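PorB (Corynebacterium glutamicum, PDB 2VQG) probably forms an anion-selective channel in the corynebacterial cell envelope as a small, all-helical porin, and binds zinc ions in the crystal. Local coordinates at residues C22-E26 against R77-L83; I48-E53 against N67-A71. All coordinates share one frame; numbering follows the deposited sequence.

In the fold
Helix 61-80 is common to both contacts. In its N-terminal half it packs against the last turns of helix 41-52 (interaction 2), and past its C-terminal end it is tied by the C22-C81 disulfide to helix 19-31 (interaction 1). Along the chain, interaction 2 is nested within the loop that interaction 1 closes covalently. The two centres are about 17 Å apart, on opposite sides of the chain's centre, while their nearest atoms come within about 5 Å without touching. Zinc ions lie beside both: E26 of interaction 1 binds one, and D69 of interaction 2 shares a pair with D65. G23 and I24 also line the pocket of a bound polyoxyethylene detergent with W19 and V20.

Interaction 1: C22-E26 against R77-L83; sequences CGILE and RAQTCGL. With ZN (zinc ion), chain J.
The disulfide between C22 and C81 joins helix 19-31 to the residue just beyond helix 61-80, with the SG atoms 2.1 Å apart and a C-S-S-C torsion of -69°. Its short span brings the two CA atoms to 5.4 Å. One turn on from C22, L25 has CG anti to its backbone N (chi1 174°), which sends CD2 over the last turn of helix 61-80. There CD2 touches CA of A78 at 3.7 Å and reaches SG of C81, so the sulfur bridge is flanked by a leucine methyl.

L83, two residues beyond C81, completes the apolar patch, its CD1 4.0 Å from CD2 of L25. Both its methyls meet E26, which can be followed outward: CB lies 3.7 Å from CD1 of L83, CG rests near CD2, and OE1 comes 3.5 Å from CD2 of L83. The last atom, OE2, leaves the leucine and binds a zinc ion at 1.9 Å. The extended glutamate thus packs through its aliphatic stem and one carboxylate oxygen, while the other oxygen binds the metal.

L83 is placed by a Schellman motif: G82 takes positive phi, N of G82 bonds to O of Q79, and N of L83 bonds to O of A78 at 2.9 Å. A disulfide set beside a Schellman-capped helix end staples the first and last helices of this all-helical, putative porin.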
# COMPACT_ATOMS: atom_id res chain seq x y z
N CYS A 22 -10.39 -7.85 2.28
CA CYS A 22 -9.99 -6.55 2.80
C CYS A 22 -9.40 -6.66 4.20
O CYS A 22 -8.51 -5.90 4.56
CB CYS A 22 -11.17 -5.57 2.78
SG CYS A 22 -11.57 -5.12 1.08
N GLY A 23 -9.94 -7.57 5.00
CA GLY A 23 -9.42 -7.76 6.36
C GLY A 23 -8.04 -8.42 6.38
O GLY A 23 -7.23 -8.15 7.27
N ILE A 24 -7.79 -9.34 5.45
CA ILE A 24 -6.44 -9.91 5.30
C ILE A 24 -5.46 -8.79 4.87
O ILE A 24 -4.34 -8.68 5.39
CB ILE A 24 -6.45 -11.06 4.26
CG1 ILE A 24 -7.26 -12.23 4.81
CG2 ILE A 24 -4.97 -11.47 3.85
CD1 ILE A 24 -7.53 -13.34 3.77
N LEU A 25 -5.87 -7.98 3.91
CA LEU A 25 -5.06 -6.86 3.46
C LEU A 25 -4.77 -5.93 4.65
O LEU A 25 -3.61 -5.51 4.86
CB LEU A 25 -5.78 -6.08 2.35
CG LEU A 25 -5.10 -4.79 1.88
CD1 LEU A 25 -3.74 -5.11 1.27
CD2 LEU A 25 -5.97 -4.05 0.86
N GLU A 26 -5.80 -5.63 5.44
CA GLU A 26 -5.63 -4.66 6.55
C GLU A 26 -4.68 -5.23 7.63
O GLU A 26 -3.76 -4.53 8.06
CB GLU A 26 -6.97 -4.28 7.17
CG GLU A 26 -6.77 -3.33 8.35
CD GLU A 26 -8.04 -2.74 8.89
OE1 GLU A 26 -9.17 -3.23 8.64
OE2 GLU A 26 -7.90 -1.76 9.64
N ARG A 77 -5.69 -0.17 -3.57
CA ARG A 77 -6.51 -1.31 -3.16
C ARG A 77 -6.96 -1.17 -1.70
O ARG A 77 -8.11 -1.48 -1.38
CB ARG A 77 -5.80 -2.64 -3.45
CG ARG A 77 -5.42 -2.75 -4.93
CD ARG A 77 -4.97 -4.15 -5.36
NE ARG A 77 -3.65 -4.52 -4.85
CZ ARG A 77 -2.49 -4.27 -5.47
NH1 ARG A 77 -2.45 -3.63 -6.63
NH2 ARG A 77 -1.37 -4.67 -4.91
N ALA A 78 -6.08 -0.66 -0.84
CA ALA A 78 -6.44 -0.35 0.54
C ALA A 78 -7.57 0.69 0.63
O ALA A 78 -8.48 0.56 1.46
CB ALA A 78 -5.24 0.12 1.29
N GLN A 79 -7.52 1.72 -0.21
CA GLN A 79 -8.57 2.74 -0.20
C GLN A 79 -9.91 2.13 -0.60
O GLN A 79 -10.94 2.40 0.03
CB GLN A 79 -8.21 3.91 -1.10
CG GLN A 79 -9.22 5.05 -1.00
CD GLN A 79 -8.93 6.17 -1.97
OE1 GLN A 79 -7.77 6.48 -2.25
NE2 GLN A 79 -9.99 6.81 -2.48
N THR A 80 -9.88 1.29 -1.63
CA THR A 80 -11.08 0.59 -2.09
C THR A 80 -11.66 -0.24 -0.95
O THR A 80 -12.89 -0.29 -0.77
CB THR A 80 -10.79 -0.27 -3.34
OG1 THR A 80 -10.26 0.58 -4.37
CG2 THR A 80 -12.08 -0.90 -3.86
N CYS A 81 -10.77 -0.84 -0.16
CA CYS A 81 -11.15 -1.64 1.01
C CYS A 81 -11.59 -0.80 2.22
O CYS A 81 -11.88 -1.36 3.28
CB CYS A 81 -9.99 -2.58 1.42
SG CYS A 81 -9.89 -4.08 0.47
N GLY A 82 -11.59 0.53 2.05
CA GLY A 82 -11.98 1.50 3.09
C GLY A 82 -10.98 1.68 4.22
O GLY A 82 -11.36 2.11 5.31
N LEU A 83 -9.70 1.39 3.94
CA LEU A 83 -8.65 1.40 4.95
C LEU A 83 -7.91 2.73 5.10
O LEU A 83 -7.28 2.99 6.13
CB LEU A 83 -7.64 0.27 4.65
CG LEU A 83 -8.23 -1.13 4.43
CD1 LEU A 83 -7.15 -2.19 4.18
CD2 LEU A 83 -9.14 -1.54 5.62
ZN ZN J . -9.27 -1.00 10.75

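Interaction 2: I48-E53 against N67-A71; sequences IAAKGE and NEDQA. With ZN (zinc ion), chain P; ZN (zinc ion), chain L.
The carbonyl O of A49 receives the side-chain amide of N67, whose ND2 lies 2.9 Å away in a nearly straight bond (N-H...O 175°), and it also takes weak backbone bonds from N of G52 and N of E53. The bond spans two helices of the all-helical fold, 41-52 and 61-80, whose short segments run roughly antiparallel at 141° with their axes 8.8 Å apart. CG of N67 stands anti to the backbone N (chi1 179°), which extends the amide across to the last turns of helix 41-52. The acceptor lies in the amide plane, whereas the donor is tilted somewhat from the carbonyl plane of A49. OD1 of the same amide faces CA of G52 at 3.4 Å, where the absence of a side chain permits the approach.

On the outward side of helix 61-80, D69 binds two zinc ions together with D65. Back at the interface, E68 in one of its two conformers bends back to lay its carboxylate over the A49 methyl. Two alanines and I48 pack in the neighbouring turn: CB of A49 lies 4.0 Å from CB of A71, which faces both the backbone N of A49 and CG2 of I48, 3.6 Å from the latter.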
# COMPACT_ATOMS: atom_id res chain seq x y z
N ILE A 48 4.63 2.28 2.27
CA ILE A 48 4.93 1.01 1.58
C ILE A 48 6.25 1.13 0.78
O ILE A 48 7.16 0.30 0.91
CB ILE A 48 3.78 0.57 0.65
CG1 ILE A 48 2.53 0.24 1.48
CG2 ILE A 48 4.22 -0.66 -0.22
CD1 ILE A 48 1.24 0.07 0.63
N ALA A 49 6.36 2.21 0.01
CA ALA A 49 7.58 2.44 -0.79
C ALA A 49 8.84 2.49 0.07
O ALA A 49 9.88 1.93 -0.29
CB ALA A 49 7.44 3.76 -1.62
N ALA A 50 8.75 3.17 1.21
CA ALA A 50 9.90 3.29 2.11
C ALA A 50 10.36 1.90 2.57
O ALA A 50 11.57 1.61 2.59
CB ALA A 50 9.57 4.16 3.27
N LYS A 51 9.40 1.04 2.91
CA LYS A 51 9.74 -0.31 3.37
C LYS A 51 10.16 -1.24 2.22
O LYS A 51 10.82 -2.27 2.45
CB LYS A 51 8.57 -0.94 4.13
CG LYS A 51 8.16 -0.21 5.41
CD LYS A 51 9.24 -0.27 6.45
CE LYS A 51 8.76 0.34 7.79
NZ LYS A 51 7.98 -0.64 8.58
N GLY A 52 9.78 -0.89 0.99
CA GLY A 52 10.21 -1.67 -0.18
C GLY A 52 11.61 -1.31 -0.68
O GLY A 52 12.19 -2.03 -1.50
N GLU A 53 12.17 -0.22 -0.18
CA GLU A 53 13.53 0.20 -0.57
C GLU A 53 14.56 -0.80 -0.08
O GLU A 53 14.38 -1.45 0.94
CB GLU A 53 13.85 1.59 -0.03
CG GLU A 53 13.14 2.70 -0.77
CD GLU A 53 13.53 4.09 -0.26
OE1 GLU A 53 14.74 4.38 -0.20
OE2 GLU A 53 12.64 4.88 0.09
N ASN A 67 8.94 -0.24 -7.40
CA ASN A 67 8.59 -0.08 -5.98
C ASN A 67 7.50 0.99 -5.78
O ASN A 67 6.48 0.71 -5.14
CB ASN A 67 9.85 0.24 -5.17
CG ASN A 67 9.58 0.44 -3.69
OD1 ASN A 67 8.84 -0.32 -3.03
ND2 ASN A 67 10.26 1.44 -3.12
N GLU A 68 7.71 2.19 -6.32
CA GLU A 68 6.76 3.30 -6.16
C GLU A 68 5.42 2.95 -6.78
O GLU A 68 4.37 3.13 -6.15
CB GLU A 68 7.29 4.60 -6.79
CG GLU A 68 8.54 5.14 -6.11
CD GLU A 68 8.30 5.66 -4.70
OE1 GLU A 68 7.17 6.08 -4.36
OE2 GLU A 68 9.28 5.68 -3.92
N ASP A 69 5.46 2.42 -8.00
CA ASP A 69 4.23 2.07 -8.72
C ASP A 69 3.40 0.99 -8.02
O ASP A 69 2.17 1.10 -7.97
CB ASP A 69 4.53 1.61 -10.14
CG ASP A 69 5.05 2.73 -11.00
OD1 ASP A 69 4.84 3.91 -10.63
OD2 ASP A 69 5.67 2.42 -12.04
N GLN A 70 4.06 -0.04 -7.51
CA GLN A 70 3.36 -1.09 -6.78
C GLN A 70 2.87 -0.62 -5.41
O GLN A 70 1.78 -1.02 -4.98
CB GLN A 70 4.19 -2.37 -6.69
CG GLN A 70 4.48 -2.98 -8.06
CD GLN A 70 3.23 -3.33 -8.86
OE1 GLN A 70 2.23 -3.82 -8.32
NE2 GLN A 70 3.28 -3.10 -10.17
N ALA A 71 3.62 0.28 -4.77
CA ALA A 71 3.18 0.88 -3.51
C ALA A 71 1.89 1.69 -3.76
O ALA A 71 0.92 1.59 -2.99
CB ALA A 71 4.27 1.77 -2.92
ZN ZN P . 6.29 4.79 -12.59
ZN ZN L . 6.38 2.76 -13.92